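Hemoglobin subunit alpha (Mustelus griseus, PDB 1GCV) carries oxygen from the gills to the peripheral tissues as the heme-bearing alpha subunit of a tetrameric hemoglobin. Local coordinates at residues K7-I10 with G11-A14; A18-P21 with E22-G25; H79-T82 with L83-H87. All coordinates share one frame; numbering follows the deposited sequence.

Contact 1 (K7-I10 with G11-A14); sequences KQTI and GKIA
Thr9 and Ile13 lie one turn apart on helix 4-19, the globin A helix, with side chains running alongside each other in the same direction. The Ile13 side chain climbs along Thr9. Its CB sits 3.5 Å from the carbonyl O of Thr9, the same oxygen that takes the backbone N-H of Ile13 at 2.9 Å. CG1, beside the backbone N (chi1 -85°), lies 3.7 Å from Thr9 O, and the chain then turns so that CD1 comes back to 3.4 Å from Thr9 O. The same CD1 also meets the methyl CG2 of Thr9 at 3.6 Å. Thr9 holds this methyl out by placing CG2 anti to its own N, while OG1 turns back to bond Cys5 O within the helix. Ile13 also rests on Thr120 and Val124, and Ile10 on Leu127, so this side of the helix is laid against helix 118-135; Ile10 and Ala14 reach Ala70 of helix 53-71. Successive i to i+4 bonds from Gly11 N, Lys12 N and Ala14 N to the carbonyls of Lys7, Gln8 and Ile10 keep the turn regular. On the more exposed flank Lys12 brings NZ to 4.0 Å from Thr9 CG2.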
loop_
_atom_site.group_PDB
_atom_site.type_symbol
_atom_site.label_atom_id
_atom_site.label_comp_id
_atom_site.label_asym_id
_atom_site.label_seq_id
_atom_site.Cartn_x
_atom_site.Cartn_y
_atom_site.Cartn_z
ATOM N N LYS A 7 -4.489 -3.591 -26.705
ATOM C CA LYS A 7 -5.923 -3.637 -26.969
ATOM C C LYS A 7 -6.331 -5.023 -27.457
ATOM O O LYS A 7 -7.395 -5.529 -27.099
ATOM C CB LYS A 7 -6.298 -2.603 -28.034
ATOM C CG LYS A 7 -6.105 -1.159 -27.613
ATOM C CD LYS A 7 -7.358 -0.358 -27.899
ATOM C CE LYS A 7 -7.028 1.064 -28.294
ATOM N NZ LYS A 7 -8.215 1.723 -28.907
ATOM N N GLN A 8 -5.482 -5.631 -28.283
ATOM C CA GLN A 8 -5.759 -6.960 -28.818
ATOM C C GLN A 8 -5.631 -8.043 -27.743
ATOM O O GLN A 8 -6.426 -8.982 -27.712
ATOM C CB GLN A 8 -4.819 -7.266 -29.993
ATOM C CG GLN A 8 -5.506 -7.256 -31.362
ATOM C CD GLN A 8 -5.233 -5.983 -32.155
ATOM O OE1 GLN A 8 -4.384 -5.960 -33.052
ATOM N NE2 GLN A 8 -5.955 -4.918 -31.826
ATOM N N THR A 9 -4.634 -7.919 -26.867
ATOM C CA THR A 9 -4.441 -8.890 -25.785
ATOM C C THR A 9 -5.610 -8.803 -24.800
ATOM O O THR A 9 -6.158 -9.818 -24.374
ATOM C CB THR A 9 -3.134 -8.627 -25.006
ATOM O OG1 THR A 9 -2.033 -8.580 -25.919
ATOM C CG2 THR A 9 -2.891 -9.731 -23.988
ATOM N N ILE A 10 -5.984 -7.577 -24.446
ATOM C CA ILE A 10 -7.085 -7.340 -23.523
ATOM C C ILE A 10 -8.382 -7.933 -24.079
ATOM O O ILE A 10 -9.079 -8.672 -23.386
ATOM C CB ILE A 10 -7.258 -5.825 -23.271
ATOM C CG1 ILE A 10 -6.236 -5.364 -22.232
ATOM C CG2 ILE A 10 -8.672 -5.515 -22.797
ATOM C CD1 ILE A 10 -5.946 -3.882 -22.280
ATOM N N GLY A 11 -8.694 -7.617 -25.333
ATOM C CA GLY A 11 -9.901 -8.137 -25.950
ATOM C C GLY A 11 -9.876 -9.652 -26.017
ATOM O O GLY A 11 -10.908 -10.309 -25.879
ATOM N N LYS A 12 -8.690 -10.211 -26.231
ATOM C CA LYS A 12 -8.533 -11.656 -26.306
ATOM C C LYS A 12 -8.765 -12.276 -24.926
ATOM O O LYS A 12 -9.309 -13.375 -24.818
ATOM C CB LYS A 12 -7.129 -12.008 -26.821
ATOM C CG LYS A 12 -6.755 -13.487 -26.705
ATOM C CD LYS A 12 -5.240 -13.704 -26.826
ATOM C CE LYS A 12 -4.646 -14.328 -25.561
ATOM N NZ LYS A 12 -3.479 -13.556 -25.027
ATOM N N ILE A 13 -8.357 -11.565 -23.873
ATOM C CA ILE A 13 -8.530 -12.059 -22.508
ATOM C C ILE A 13 -9.971 -11.860 -22.025
ATOM O O ILE A 13 -10.477 -12.662 -21.240
ATOM C CB ILE A 13 -7.516 -11.385 -21.530
ATOM C CG1 ILE A 13 -6.193 -12.154 -21.564
ATOM C CG2 ILE A 13 -8.040 -11.403 -20.098
ATOM C CD1 ILE A 13 -4.978 -11.279 -21.490
ATOM N N ALA A 14 -10.633 -10.807 -22.502
ATOM C CA ALA A 14 -12.023 -10.554 -22.129
ATOM C C ALA A 14 -12.919 -11.654 -22.717
ATOM O O ALA A 14 -13.979 -11.966 -22.168
ATOM C CB ALA A 14 -12.468 -9.182 -22.633
#

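Contact 2 (A18-P21 with E22-G25); sequences AKSP and EAYG
Ser20 sets its OG between its own backbone N and carbonyl carbon (chi1 43°), and Tyr24 swings CG beside its backbone N (chi1 -74°), which brings the hydroxyl close to the CD1-CE1 bond of the aromatic ring, well out of its plane. This is the corner between the globin A and B helices: Ser20 is the N-cap residue of helix 21-35, and its side chain makes no capping bond. OG lies 3.3 Å from Tyr24 CE1, while Ser20 O approaches Tyr24 CD1 obliquely at 3.2 Å; both oxygens lie on the same side of the ring plane. The same carbonyl receives Tyr24 N at 3.3 Å, a weak though nearly straight bond. Pro21 opens the helix, its ring nitrogen having no hydrogen to give, and its carbonyl accepts Gly25 N at 2.9 Å. A side chain at Gly25 would have its CB close to that same oxygen, about 3.0 Å away. Beyond the turn, Tyr24 meets His112 edge-to-face and packs on Val16 and Leu17 of helix 4-19. Glu22 bends at chi2 toward helix 53-71, where OE2 forms a salt bridge with Arg64 and lies 4.1 Å from Pro21 CB.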
loop_
_atom_site.group_PDB
_atom_site.type_symbol
_atom_site.label_atom_id
_atom_site.label_comp_id
_atom_site.label_asym_id
_atom_site.label_seq_id
_atom_site.Cartn_x
_atom_site.Cartn_y
_atom_site.Cartn_z
ATOM N N ALA A 18 -15.330 -14.145 -20.415
ATOM C CA ALA A 18 -16.762 -14.097 -20.713
ATOM C C ALA A 18 -17.418 -15.483 -20.781
ATOM O O ALA A 18 -18.623 -15.617 -20.568
ATOM C CB ALA A 18 -16.985 -13.347 -22.024
ATOM N N LYS A 19 -16.617 -16.506 -21.069
ATOM C CA LYS A 19 -17.098 -17.884 -21.180
ATOM C C LYS A 19 -17.737 -18.406 -19.890
ATOM O O LYS A 19 -18.788 -19.043 -19.924
ATOM C CB LYS A 19 -15.945 -18.808 -21.591
ATOM C CG LYS A 19 -16.001 -19.287 -23.035
ATOM C CD LYS A 19 -15.825 -18.133 -24.010
ATOM C CE LYS A 19 -15.545 -18.634 -25.421
ATOM N NZ LYS A 19 -14.607 -17.738 -26.161
ATOM N N SER A 20 -17.087 -18.145 -18.759
ATOM C CA SER A 20 -17.596 -18.580 -17.464
ATOM C C SER A 20 -17.251 -17.547 -16.390
ATOM O O SER A 20 -16.376 -17.777 -15.556
ATOM C CB SER A 20 -17.005 -19.945 -17.094
ATOM O OG SER A 20 -15.623 -20.002 -17.381
ATOM N N PRO A 21 -17.947 -16.399 -16.395
ATOM C CA PRO A 21 -17.723 -15.317 -15.428
ATOM C C PRO A 21 -17.763 -15.732 -13.952
ATOM O O PRO A 21 -16.887 -15.353 -13.170
ATOM C CB PRO A 21 -18.821 -14.300 -15.754
ATOM C CG PRO A 21 -19.239 -14.602 -17.129
ATOM C CD PRO A 21 -19.021 -16.071 -17.345
ATOM N N GLU A 22 -18.779 -16.505 -13.578
ATOM C CA GLU A 22 -18.952 -16.956 -12.199
ATOM C C GLU A 22 -17.794 -17.804 -11.653
ATOM O O GLU A 22 -17.332 -17.585 -10.534
ATOM C CB GLU A 22 -20.272 -17.730 -12.076
ATOM C CG GLU A 22 -21.510 -16.845 -11.896
ATOM C CD GLU A 22 -21.967 -16.179 -13.186
ATOM O OE1 GLU A 22 -22.587 -15.098 -13.110
ATOM O OE2 GLU A 22 -21.710 -16.725 -14.277
ATOM N N ALA A 23 -17.325 -18.764 -12.445
ATOM C CA ALA A 23 -16.232 -19.639 -12.029
ATOM C C ALA A 23 -14.933 -18.868 -11.810
ATOM O O ALA A 23 -14.291 -19.012 -10.770
ATOM C CB ALA A 23 -16.025 -20.737 -13.061
ATOM N N TYR A 24 -14.548 -18.052 -12.787
ATOM C CA TYR A 24 -13.333 -17.249 -12.681
ATOM C C TYR A 24 -13.445 -16.239 -11.532
ATOM O O TYR A 24 -12.526 -16.101 -10.716
ATOM C CB TYR A 24 -13.082 -16.482 -13.984
ATOM C CG TYR A 24 -12.575 -17.320 -15.133
ATOM C CD1 TYR A 24 -13.317 -17.446 -16.305
ATOM C CD2 TYR A 24 -11.345 -17.968 -15.063
ATOM C CE1 TYR A 24 -12.849 -18.190 -17.376
ATOM C CE2 TYR A 24 -10.867 -18.717 -16.134
ATOM C CZ TYR A 24 -11.625 -18.821 -17.284
ATOM O OH TYR A 24 -11.157 -19.548 -18.353
ATOM N N GLY A 25 -14.575 -15.535 -11.482
ATOM C CA GLY A 25 -14.796 -14.535 -10.454
ATOM C C GLY A 25 -14.806 -15.107 -9.057
ATOM O O GLY A 25 -14.302 -14.481 -8.121
#

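Contact 3 (H79-T82 with L83-H87); sequences HLET and LALTH. With HEM (protoporphyrin IX containing Fe), chain E.
Leu83 and Leu80 meet through their CD2 methyls, 3.8 Å apart, at the start of helix 81-91, the globin F helix that carries the proximal histidine. Nearest the heme, His87 NE2 binds the iron at 2.2 Å, while Leu83 CD1 lies 3.7 Å from the heme methyl CMA. Leu83 directs CD1 there by holding CG anti to its backbone N (chi1 -151°). Leu83 O, in turn, receives His87 ND1 at 3.0 Å; the bond is almost straight, and the oxygen lies in the imidazole plane. Gripped by iron at one nitrogen and by this carbonyl at the other, the ring is restrained in its rotation, and the hydrogen bond probably makes NE2 a stronger donor to the iron. One shell further out, Thr82 O accepts two bonds, from Thr86 N and from Thr86 OG1 at 3.0 Å, which arrive from opposite faces of the carbonyl plane. Thr86 has OG1 beside its backbone N (chi1 -59°), which turns the hydroxyl back toward the preceding turn. A valine in its place would probably leave Thr82 O with the backbone bond alone of these two and this turn of the F helix less firmly tied. The first turn is closed by Ala84 N on Leu80 O and Leu85 N on Glu81 O, and the Glu81 and Leu85 side chains run side by side, pointing the same way. Helix 118-135 backs Leu80 through Ile131 and Glu134, and Arg138 forms a salt bridge with Glu81 OE1. At the helix start a water bridges the backbone, giving a hydrogen to His79 O and accepting one from Leu83 N at 2.8 Å.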
loop_
_atom_site.group_PDB
_atom_site.type_symbol
_atom_site.label_atom_id
_atom_site.label_comp_id
_atom_site.label_asym_id
_atom_site.label_seq_id
_atom_site.Cartn_x
_atom_site.Cartn_y
_atom_site.Cartn_z
ATOM N N HIS A 79 -17.678 5.053 -18.893
ATOM C CA HIS A 79 -18.266 3.720 -18.787
ATOM C C HIS A 79 -18.368 3.181 -17.354
ATOM O O HIS A 79 -19.384 2.582 -16.987
ATOM C CB HIS A 79 -17.477 2.728 -19.648
ATOM C CG HIS A 79 -17.825 1.297 -19.382
ATOM N ND1 HIS A 79 -18.973 0.709 -19.866
ATOM C CD2 HIS A 79 -17.188 0.344 -18.661
ATOM C CE1 HIS A 79 -19.029 -0.545 -19.454
ATOM N NE2 HIS A 79 -17.959 -0.792 -18.721
ATOM N N LEU A 80 -17.328 3.391 -16.548
ATOM C CA LEU A 80 -17.323 2.900 -15.168
ATOM C C LEU A 80 -17.873 3.901 -14.150
ATOM O O LEU A 80 -17.827 3.653 -12.946
ATOM C CB LEU A 80 -15.902 2.495 -14.758
ATOM C CG LEU A 80 -15.327 1.199 -15.339
ATOM C CD1 LEU A 80 -13.833 1.140 -15.044
ATOM C CD2 LEU A 80 -16.043 -0.006 -14.748
ATOM N N GLU A 81 -18.393 5.025 -14.633
ATOM C CA GLU A 81 -18.939 6.058 -13.762
ATOM C C GLU A 81 -20.003 5.532 -12.802
ATOM O O GLU A 81 -19.935 5.780 -11.593
ATOM C CB GLU A 81 -19.529 7.189 -14.600
ATOM C CG GLU A 81 -20.522 8.055 -13.852
ATOM C CD GLU A 81 -20.719 9.405 -14.505
ATOM O OE1 GLU A 81 -19.894 10.313 -14.259
ATOM O OE2 GLU A 81 -21.699 9.558 -15.264
ATOM N N THR A 82 -20.989 4.815 -13.330
ATOM C CA THR A 82 -22.037 4.289 -12.468
ATOM C C THR A 82 -21.445 3.332 -11.443
ATOM O O THR A 82 -21.826 3.360 -10.276
ATOM C CB THR A 82 -23.134 3.556 -13.266
ATOM O OG1 THR A 82 -23.663 4.433 -14.267
ATOM C CG2 THR A 82 -24.268 3.146 -12.345
ATOM N N LEU A 83 -20.510 2.491 -11.877
ATOM C CA LEU A 83 -19.874 1.535 -10.979
ATOM C C LEU A 83 -19.013 2.264 -9.947
ATOM O O LEU A 83 -18.898 1.822 -8.806
ATOM C CB LEU A 83 -19.020 0.543 -11.772
ATOM C CG LEU A 83 -18.818 -0.867 -11.205
ATOM C CD1 LEU A 83 -20.106 -1.390 -10.600
ATOM C CD2 LEU A 83 -18.350 -1.791 -12.321
ATOM N N ALA A 84 -18.416 3.382 -10.348
ATOM C CA ALA A 84 -17.579 4.170 -9.448
ATOM C C ALA A 84 -18.441 4.856 -8.391
ATOM O O ALA A 84 -18.046 4.964 -7.231
ATOM C CB ALA A 84 -16.793 5.211 -10.235
ATOM N N LEU A 85 -19.619 5.323 -8.793
ATOM C CA LEU A 85 -20.525 5.974 -7.860
ATOM C C LEU A 85 -21.047 4.971 -6.836
ATOM O O LEU A 85 -21.230 5.307 -5.667
ATOM C CB LEU A 85 -21.699 6.596 -8.610
ATOM C CG LEU A 85 -21.382 7.914 -9.306
ATOM C CD1 LEU A 85 -22.551 8.323 -10.187
ATOM C CD2 LEU A 85 -21.086 8.975 -8.259
ATOM N N THR A 86 -21.279 3.737 -7.279
ATOM C CA THR A 86 -21.782 2.677 -6.400
ATOM C C THR A 86 -20.835 2.289 -5.257
ATOM O O THR A 86 -21.275 2.107 -4.121
ATOM C CB THR A 86 -22.108 1.396 -7.197
ATOM O OG1 THR A 86 -23.099 1.687 -8.187
ATOM C CG2 THR A 86 -22.635 0.307 -6.269
ATOM N N HIS A 87 -19.544 2.153 -5.557
ATOM C CA HIS A 87 -18.561 1.786 -4.537
ATOM C C HIS A 87 -18.223 2.961 -3.621
ATOM O O HIS A 87 -18.108 2.797 -2.403
ATOM C CB HIS A 87 -17.273 1.278 -5.197
ATOM C CG HIS A 87 -17.421 -0.131 -5.706
ATOM N ND1 HIS A 87 -18.005 -0.319 -6.944
ATOM C CD2 HIS A 87 -17.099 -1.326 -5.072
ATOM C CE1 HIS A 87 -18.071 -1.645 -7.059
ATOM N NE2 HIS A 87 -17.565 -2.250 -6.034
HETATM C CHA HEM E . -20.783 -4.876 -5.880
HETATM C CHB HEM E . -17.599 -4.746 -9.559
HETATM C CHC HEM E . -13.931 -4.685 -6.324
HETATM C CHD HEM E . -17.109 -5.008 -2.677
HETATM C C1A HEM E . -20.216 -4.801 -7.171
HETATM C C2A HEM E . -20.948 -4.941 -8.415
HETATM C C3A HEM E . -20.075 -4.952 -9.431
HETATM C C4A HEM E . -18.776 -4.812 -8.827
HETATM C CMA HEM E . -20.391 -5.022 -10.925
HETATM C CAA HEM E . -22.445 -5.008 -8.574
HETATM C CBA HEM E . -22.997 -3.638 -8.264
HETATM C CGA HEM E . -24.509 -3.610 -8.256
HETATM O O1A HEM E . -25.122 -4.429 -7.533
HETATM O O2A HEM E . -25.080 -2.763 -8.977
HETATM C C1B HEM E . -16.329 -4.642 -8.981
HETATM C C2B HEM E . -15.084 -4.622 -9.750
HETATM C C3B HEM E . -14.043 -4.570 -8.850
HETATM C C4B HEM E . -14.659 -4.583 -7.518
HETATM C CMB HEM E . -14.974 -4.583 -11.275
HETATM C CAB HEM E . -12.671 -4.445 -9.123
HETATM C CBB HEM E . -11.992 -5.271 -10.025
HETATM C C1C HEM E . -14.495 -4.800 -5.058
HETATM C C2C HEM E . -13.729 -5.073 -3.852
HETATM C C3C HEM E . -14.632 -5.131 -2.825
HETATM C C4C HEM E . -15.939 -4.934 -3.407
HETATM C CMC HEM E . -12.216 -5.294 -3.794
HETATM C CAC HEM E . -14.412 -5.296 -1.462
HETATM C CBC HEM E . -13.565 -6.245 -0.873
HETATM C C1D HEM E . -18.375 -4.933 -3.237
HETATM C C2D HEM E . -19.582 -5.094 -2.452
HETATM C C3D HEM E . -20.594 -5.105 -3.351
HETATM C C4D HEM E . -20.042 -4.912 -4.689
HETATM C CMD HEM E . -19.697 -5.196 -0.928
HETATM C CAD HEM E . -22.043 -5.320 -2.983
HETATM C CBD HEM E . -22.349 -6.801 -3.094
HETATM C CGD HEM E . -23.834 -7.085 -3.119
HETATM O O1D HEM E . -24.611 -6.187 -3.519
HETATM O O2D HEM E . -24.219 -8.210 -2.739
HETATM N NA HEM E . -18.855 -4.705 -7.425
HETATM N NB HEM E . -16.072 -4.578 -7.602
HETATM N NC HEM E . -15.866 -4.723 -4.789
HETATM N ND HEM E . -18.653 -4.773 -4.611
HETATM FE FE HEM E . -17.367 -4.419 -6.099
HETATM O O HOH W 1 -20.252 1.676 -14.569
#

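Overall arrangement
The three contacts follow one another along the chain without interleaving. Contacts 1 and 2 share helix 4-19: contact 1 lies within it, and contact 2 marks its end and the opening of helix 21-35, with centres about 16 Å apart. Contact 3 comes much later, at the start of helix 81-91, its centre about 22 Å from that of contact 1 and 21 Å from that of contact 2, and it touches neither. All belong to the one globin fold. Helices 53-71 and 118-135 link them: the first meets side chains of all three, the second those of contacts 1 and 3. Contact 3 alone holds the iron ligand; contact 1 is a single-helix turn, contact 2 an interhelical corner.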